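Local coordinates for protein interferon gamma receptor 1 (Gallus gallus, PDB 4EQ3) that probably serves as the ligand-binding chain of the interferon gamma receptor, its extracellular part taking up the cytokine as a class II cytokine receptor, at residues E72-I84 with Q94-H106. Numbering follows the deposited sequence.
Sequences EINEIFHSYWFRI and QYVETDEFVLQKH
The guanidinium of Arg-83 lies flat on one face of the Tyr-95 ring, the planes 3° apart and NE 3.4 Å from Tyr-95 CD2; the backbone of Ile-84 borders that ring's edge. With chi1 at 71°, Arg-83 CG sits between backbone N and carbonyl carbon, and the extended chain beyond it carries CD across the same face. Glu-100 covers a face of the Trp-81 indole in a CH-pi contact, its CA 3.5 Å from NE1, while Thr-98 O lies at the edge by CD1. Glu-100 CG is anti to the backbone N (chi1 172°) and the chain runs on extended, so CG lies by Trp-81 CZ2 and OE2 accepts a very short bond, 2.5 Å, from Ser-79 OG. Thr-98 OG1, at the Phe-82 ring edge, accepts from Phe-82 N (3.2 Å) and donates to Asp-99 O.

Reciprocal N-H...O bonds define two antiparallel hydrogen-bonded pairs, Ile-84 with Val-96 and the single bridge Tyr-80 with Phe-101. Arg-83 with Glu-97, beside the first, is non-hydrogen-bonded; the register shifts by one between Tyr-80 and Arg-83. Past Phe-101, Gln-104 N donates to Ile-76 O (2.9 Å), Ile-76 CG1 packs on Leu-103 CD2 (3.5 Å), and one water links Glu-75 O, His-78 O and Leu-103 N.

The contact continues the hairpin of strands 81-88 and 91-97, in the N-terminal fibronectin type III-like domain, to helix 103-106. Strand 40-46 flanks 81-88 and supplies Glu-44, a salt-bridge partner of Arg-83; strand 17-22 packs against Phe-101 and, with strand 25-31, against Ile-84. Gln-104 NE2 bonds Leu-200 O and Phe-77 meets Phe-197 edge-to-face.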
loop_
_atom_site.group_PDB
_atom_site.type_symbol
_atom_site.label_atom_id
_atom_site.label_comp_id
_atom_site.label_asym_id
_atom_site.label_seq_id
_atom_site.Cartn_x
_atom_site.Cartn_y
_atom_site.Cartn_z
ATOM N N GLU A 72 6.429 1.728 12.561
ATOM C CA GLU A 72 7.883 1.770 12.690
ATOM C C GLU A 72 8.529 2.317 11.429
ATOM O O GLU A 72 9.728 2.592 11.397
ATOM C CB GLU A 72 8.429 0.365 12.947
ATOM C CG GLU A 72 7.848 -0.315 14.175
ATOM C CD GLU A 72 8.390 0.277 15.461
ATOM O OE1 GLU A 72 9.536 0.792 15.445
ATOM O OE2 GLU A 72 7.668 0.229 16.481
ATOM N N ILE A 73 7.734 2.456 10.380
ATOM C CA ILE A 73 8.260 2.852 9.084
ATOM C C ILE A 73 7.807 4.252 8.742
ATOM O O ILE A 73 6.622 4.503 8.537
ATOM C CB ILE A 73 7.815 1.867 7.998
ATOM C CG1 ILE A 73 8.405 0.484 8.296
ATOM C CG2 ILE A 73 8.217 2.372 6.615
ATOM C CD1 ILE A 73 7.857 -0.634 7.436
ATOM N N ASN A 74 8.751 5.183 8.707
ATOM C CA ASN A 74 8.394 6.564 8.418
ATOM C C ASN A 74 9.372 7.195 7.441
ATOM O O ASN A 74 9.579 8.411 7.434
ATOM C CB ASN A 74 8.300 7.374 9.704
ATOM C CG ASN A 74 9.431 7.081 10.651
ATOM O OD1 ASN A 74 10.594 7.346 10.343
ATOM N ND2 ASN A 74 9.102 6.524 11.816
ATOM N N GLU A 75 9.971 6.338 6.624
ATOM C CA GLU A 75 10.845 6.757 5.540
ATOM C C GLU A 75 10.424 5.921 4.347
ATOM O O GLU A 75 10.260 4.709 4.472
ATOM C CB GLU A 75 12.305 6.455 5.885
ATOM C CG GLU A 75 12.856 7.244 7.071
ATOM C CD GLU A 75 13.043 8.717 6.752
ATOM O OE1 GLU A 75 13.050 9.070 5.554
ATOM O OE2 GLU A 75 13.175 9.521 7.700
ATOM N N ILE A 76 10.231 6.553 3.198
ATOM C CA ILE A 76 9.817 5.806 2.015
ATOM C C ILE A 76 11.013 5.400 1.141
ATOM O O ILE A 76 10.954 4.401 0.426
ATOM C CB ILE A 76 8.773 6.592 1.177
ATOM C CG1 ILE A 76 7.893 5.635 0.361
ATOM C CG2 ILE A 76 9.451 7.631 0.287
ATOM C CD1 ILE A 76 6.590 6.284 -0.156
ATOM N N PHE A 77 12.100 6.163 1.221
ATOM C CA PHE A 77 13.259 5.946 0.343
ATOM C C PHE A 77 14.429 5.227 1.002
ATOM O O PHE A 77 15.208 4.553 0.324
ATOM C CB PHE A 77 13.716 7.266 -0.292
ATOM C CG PHE A 77 12.676 7.889 -1.180
ATOM C CD1 PHE A 77 12.257 7.240 -2.330
ATOM C CD2 PHE A 77 12.112 9.110 -0.866
ATOM C CE1 PHE A 77 11.292 7.798 -3.153
ATOM C CE2 PHE A 77 11.137 9.673 -1.685
ATOM C CZ PHE A 77 10.735 9.014 -2.828
ATOM N N HIS A 78 14.558 5.348 2.316
ATOM C CA HIS A 78 15.667 4.688 2.999
ATOM C C HIS A 78 15.298 3.257 3.380
ATOM O O HIS A 78 14.125 2.887 3.351
ATOM C CB HIS A 78 16.097 5.473 4.232
ATOM C CG HIS A 78 16.548 6.868 3.932
ATOM N ND1 HIS A 78 17.664 7.140 3.172
ATOM C CD2 HIS A 78 16.035 8.068 4.293
ATOM C CE1 HIS A 78 17.820 8.449 3.077
ATOM N NE2 HIS A 78 16.847 9.033 3.752
ATOM N N SER A 79 16.309 2.467 3.738
ATOM C CA SER A 79 16.152 1.037 3.983
ATOM C C SER A 79 15.833 0.708 5.444
ATOM O O SER A 79 16.151 1.470 6.363
ATOM C CB SER A 79 17.420 0.281 3.557
ATOM O OG SER A 79 17.700 0.453 2.178
ATOM N N TYR A 80 15.186 -0.438 5.639
ATOM C CA TYR A 80 14.925 -0.980 6.967
ATOM C C TYR A 80 15.267 -2.458 6.934
ATOM O O TYR A 80 15.127 -3.113 5.898
ATOM C CB TYR A 80 13.445 -0.839 7.341
ATOM C CG TYR A 80 12.966 0.562 7.688
ATOM C CD1 TYR A 80 12.948 1.007 9.007
ATOM C CD2 TYR A 80 12.490 1.419 6.702
ATOM C CE1 TYR A 80 12.481 2.280 9.333
ATOM C CE2 TYR A 80 12.023 2.689 7.021
ATOM C CZ TYR A 80 12.026 3.110 8.334
ATOM O OH TYR A 80 11.572 4.369 8.633
ATOM N N TRP A 81 15.724 -2.983 8.064
ATOM C CA TRP A 81 15.823 -4.415 8.240
ATOM C C TRP A 81 14.999 -4.790 9.466
ATOM O O TRP A 81 14.808 -3.968 10.369
ATOM C CB TRP A 81 17.279 -4.858 8.405
ATOM C CG TRP A 81 18.027 -4.914 7.110
ATOM C CD1 TRP A 81 18.232 -6.011 6.323
ATOM C CD2 TRP A 81 18.651 -3.818 6.442
ATOM N NE1 TRP A 81 18.950 -5.663 5.208
ATOM C CE2 TRP A 81 19.223 -4.321 5.260
ATOM C CE3 TRP A 81 18.778 -2.458 6.730
ATOM C CZ2 TRP A 81 19.921 -3.514 4.366
ATOM C CZ3 TRP A 81 19.481 -1.656 5.844
ATOM C CH2 TRP A 81 20.035 -2.187 4.673
ATOM N N PHE A 82 14.492 -6.017 9.488
ATOM C CA PHE A 82 13.767 -6.507 10.660
ATOM C C PHE A 82 14.291 -7.883 11.016
ATOM O O PHE A 82 14.868 -8.568 10.173
ATOM C CB PHE A 82 12.253 -6.560 10.407
ATOM C CG PHE A 82 11.693 -5.307 9.810
ATOM C CD1 PHE A 82 11.530 -5.193 8.436
ATOM C CD2 PHE A 82 11.328 -4.240 10.617
ATOM C CE1 PHE A 82 11.009 -4.037 7.874
ATOM C CE2 PHE A 82 10.813 -3.082 10.065
ATOM C CZ PHE A 82 10.657 -2.977 8.687
ATOM N N ARG A 83 14.110 -8.293 12.266
ATOM C CA ARG A 83 14.569 -9.621 12.667
ATOM C C ARG A 83 13.722 -10.180 13.804
ATOM O O ARG A 83 13.123 -9.435 14.573
ATOM C CB ARG A 83 16.057 -9.604 13.052
ATOM C CG ARG A 83 16.378 -8.901 14.365
ATOM C CD ARG A 83 17.893 -8.928 14.612
ATOM N NE ARG A 83 18.310 -8.280 15.852
ATOM C CZ ARG A 83 19.584 -8.177 16.233
ATOM N NH1 ARG A 83 20.540 -8.679 15.468
ATOM N NH2 ARG A 83 19.903 -7.581 17.373
ATOM N N ILE A 84 13.667 -11.500 13.898
ATOM C CA ILE A 84 12.817 -12.122 14.896
ATOM C C ILE A 84 13.538 -13.270 15.558
ATOM O O ILE A 84 14.183 -14.064 14.892
ATOM C CB ILE A 84 11.543 -12.709 14.258
ATOM C CG1 ILE A 84 10.921 -11.718 13.260
ATOM C CG2 ILE A 84 10.555 -13.126 15.352
ATOM C CD1 ILE A 84 10.831 -12.244 11.851
ATOM N N GLN A 94 18.419 -17.728 18.101
ATOM C CA GLN A 94 19.111 -16.548 17.610
ATOM C C GLN A 94 18.117 -15.828 16.711
ATOM O O GLN A 94 17.059 -16.378 16.379
ATOM C CB GLN A 94 20.358 -16.938 16.822
ATOM C CG GLN A 94 21.311 -17.871 17.565
ATOM C CD GLN A 94 22.059 -17.188 18.713
ATOM O OE1 GLN A 94 21.719 -16.077 19.133
ATOM N NE2 GLN A 94 23.080 -17.866 19.231
ATOM N N TYR A 95 18.450 -14.606 16.320
ATOM C CA TYR A 95 17.580 -13.826 15.458
ATOM C C TYR A 95 17.741 -14.252 14.014
ATOM O O TYR A 95 18.809 -14.672 13.601
ATOM C CB TYR A 95 17.919 -12.349 15.554
ATOM C CG TYR A 95 17.277 -11.613 16.697
ATOM C CD1 TYR A 95 15.901 -11.408 16.737
ATOM C CD2 TYR A 95 18.049 -11.084 17.716
ATOM C CE1 TYR A 95 15.319 -10.713 17.777
ATOM C CE2 TYR A 95 17.476 -10.390 18.755
ATOM C CZ TYR A 95 16.115 -10.207 18.783
ATOM O OH TYR A 95 15.553 -9.510 19.823
ATOM N N VAL A 96 16.664 -14.148 13.248
ATOM C CA VAL A 96 16.751 -14.341 11.813
ATOM C C VAL A 96 16.321 -13.029 11.180
ATOM O O VAL A 96 15.333 -12.417 11.605
ATOM C CB VAL A 96 15.855 -15.500 11.327
ATOM C CG1 VAL A 96 14.440 -15.302 11.820
ATOM C CG2 VAL A 96 15.900 -15.612 9.804
ATOM N N GLU A 97 17.072 -12.602 10.170
ATOM C CA GLU A 97 16.914 -11.284 9.572
ATOM C C GLU A 97 16.119 -11.341 8.265
ATOM O O GLU A 97 16.213 -12.314 7.515
ATOM C CB GLU A 97 18.306 -10.694 9.309
ATOM C CG GLU A 97 18.325 -9.228 8.948
ATOM C CD GLU A 97 19.742 -8.650 8.985
ATOM O OE1 GLU A 97 20.468 -8.773 7.972
ATOM O OE2 GLU A 97 20.118 -8.087 10.035
ATOM N N THR A 98 15.348 -10.298 7.984
ATOM C CA THR A 98 14.615 -10.237 6.721
ATOM C C THR A 98 15.506 -9.697 5.598
ATOM O O THR A 98 16.600 -9.165 5.852
ATOM C CB THR A 98 13.375 -9.323 6.813
ATOM O OG1 THR A 98 13.780 -7.980 7.112
ATOM C CG2 THR A 98 12.397 -9.811 7.881
ATOM N N ASP A 99 15.033 -9.832 4.361
ATOM C CA ASP A 99 15.610 -9.101 3.242
ATOM C C ASP A 99 15.547 -7.610 3.545
ATOM O O ASP A 99 14.731 -7.158 4.358
ATOM C CB ASP A 99 14.831 -9.357 1.948
ATOM C CG ASP A 99 14.926 -10.800 1.470
ATOM O OD1 ASP A 99 15.896 -11.506 1.837
ATOM O OD2 ASP A 99 14.024 -11.220 0.709
ATOM N N GLU A 100 16.415 -6.847 2.888
ATOM C CA GLU A 100 16.348 -5.396 2.947
ATOM C C GLU A 100 14.965 -4.937 2.502
ATOM O O GLU A 100 14.405 -5.468 1.544
ATOM C CB GLU A 100 17.402 -4.787 2.023
ATOM C CG GLU A 100 17.303 -3.281 1.865
ATOM C CD GLU A 100 18.470 -2.718 1.055
ATOM O OE1 GLU A 100 19.273 -3.517 0.534
ATOM O OE2 GLU A 100 18.581 -1.484 0.945
ATOM N N PHE A 101 14.423 -3.941 3.189
ATOM C CA PHE A 101 13.102 -3.439 2.838
ATOM C C PHE A 101 13.138 -1.948 2.574
ATOM O O PHE A 101 13.604 -1.166 3.406
ATOM C CB PHE A 101 12.063 -3.767 3.917
ATOM C CG PHE A 101 10.708 -3.142 3.662
ATOM C CD1 PHE A 101 9.762 -3.792 2.876
ATOM C CD2 PHE A 101 10.386 -1.907 4.197
ATOM C CE1 PHE A 101 8.510 -3.215 2.639
ATOM C CE2 PHE A 101 9.140 -1.326 3.969
ATOM C CZ PHE A 101 8.205 -1.976 3.186
ATOM N N VAL A 102 12.635 -1.573 1.403
ATOM C CA VAL A 102 12.496 -0.185 1.013
ATOM C C VAL A 102 11.074 0.048 0.525
ATOM O O VAL A 102 10.651 -0.548 -0.462
ATOM C CB VAL A 102 13.467 0.160 -0.118
ATOM C CG1 VAL A 102 13.364 1.623 -0.447
ATOM C CG2 VAL A 102 14.890 -0.212 0.286
ATOM N N LEU A 103 10.338 0.905 1.222
ATOM C CA LEU A 103 8.921 1.108 0.925
ATOM C C LEU A 103 8.667 1.491 -0.530
ATOM O O LEU A 103 7.759 0.962 -1.157
ATOM C CB LEU A 103 8.300 2.138 1.872
ATOM C CG LEU A 103 6.782 2.330 1.745
ATOM C CD1 LEU A 103 6.035 1.041 2.066
ATOM C CD2 LEU A 103 6.319 3.459 2.654
ATOM N N GLN A 104 9.481 2.395 -1.065
ATOM C CA GLN A 104 9.340 2.842 -2.449
ATOM C C GLN A 104 9.510 1.701 -3.448
ATOM O O GLN A 104 8.912 1.710 -4.529
ATOM C CB GLN A 104 10.366 3.948 -2.759
ATOM C CG GLN A 104 10.407 4.395 -4.217
ATOM C CD GLN A 104 11.365 3.574 -5.057
ATOM O OE1 GLN A 104 12.487 3.291 -4.638
ATOM N NE2 GLN A 104 10.931 3.191 -6.247
ATOM N N LYS A 105 10.340 0.728 -3.092
ATOM C CA LYS A 105 10.636 -0.383 -3.984
ATOM C C LYS A 105 9.682 -1.532 -3.740
ATOM O O LYS A 105 9.174 -2.138 -4.676
ATOM C CB LYS A 105 12.069 -0.880 -3.777
ATOM C CG LYS A 105 13.141 0.131 -4.141
ATOM C CD LYS A 105 14.523 -0.372 -3.727
ATOM C CE LYS A 105 14.844 -1.738 -4.333
ATOM N NZ LYS A 105 16.177 -2.248 -3.874
ATOM N N HIS A 106 9.452 -1.840 -2.474
ATOM C CA HIS A 106 8.738 -3.056 -2.131
ATOM C C HIS A 106 7.274 -2.856 -1.776
ATOM O O HIS A 106 6.497 -3.804 -1.798
ATOM C CB HIS A 106 9.472 -3.777 -0.999
ATOM C CG HIS A 106 10.914 -4.037 -1.301
ATOM N ND1 HIS A 106 11.323 -4.718 -2.427
ATOM C CD2 HIS A 106 12.043 -3.709 -0.629
ATOM C CE1 HIS A 106 12.643 -4.797 -2.436
ATOM N NE2 HIS A 106 13.104 -4.193 -1.354
HETATM O O HOH W 1 11.510 2.212 3.434
HETATM O O HOH W 2 14.764 4.203 -2.574
#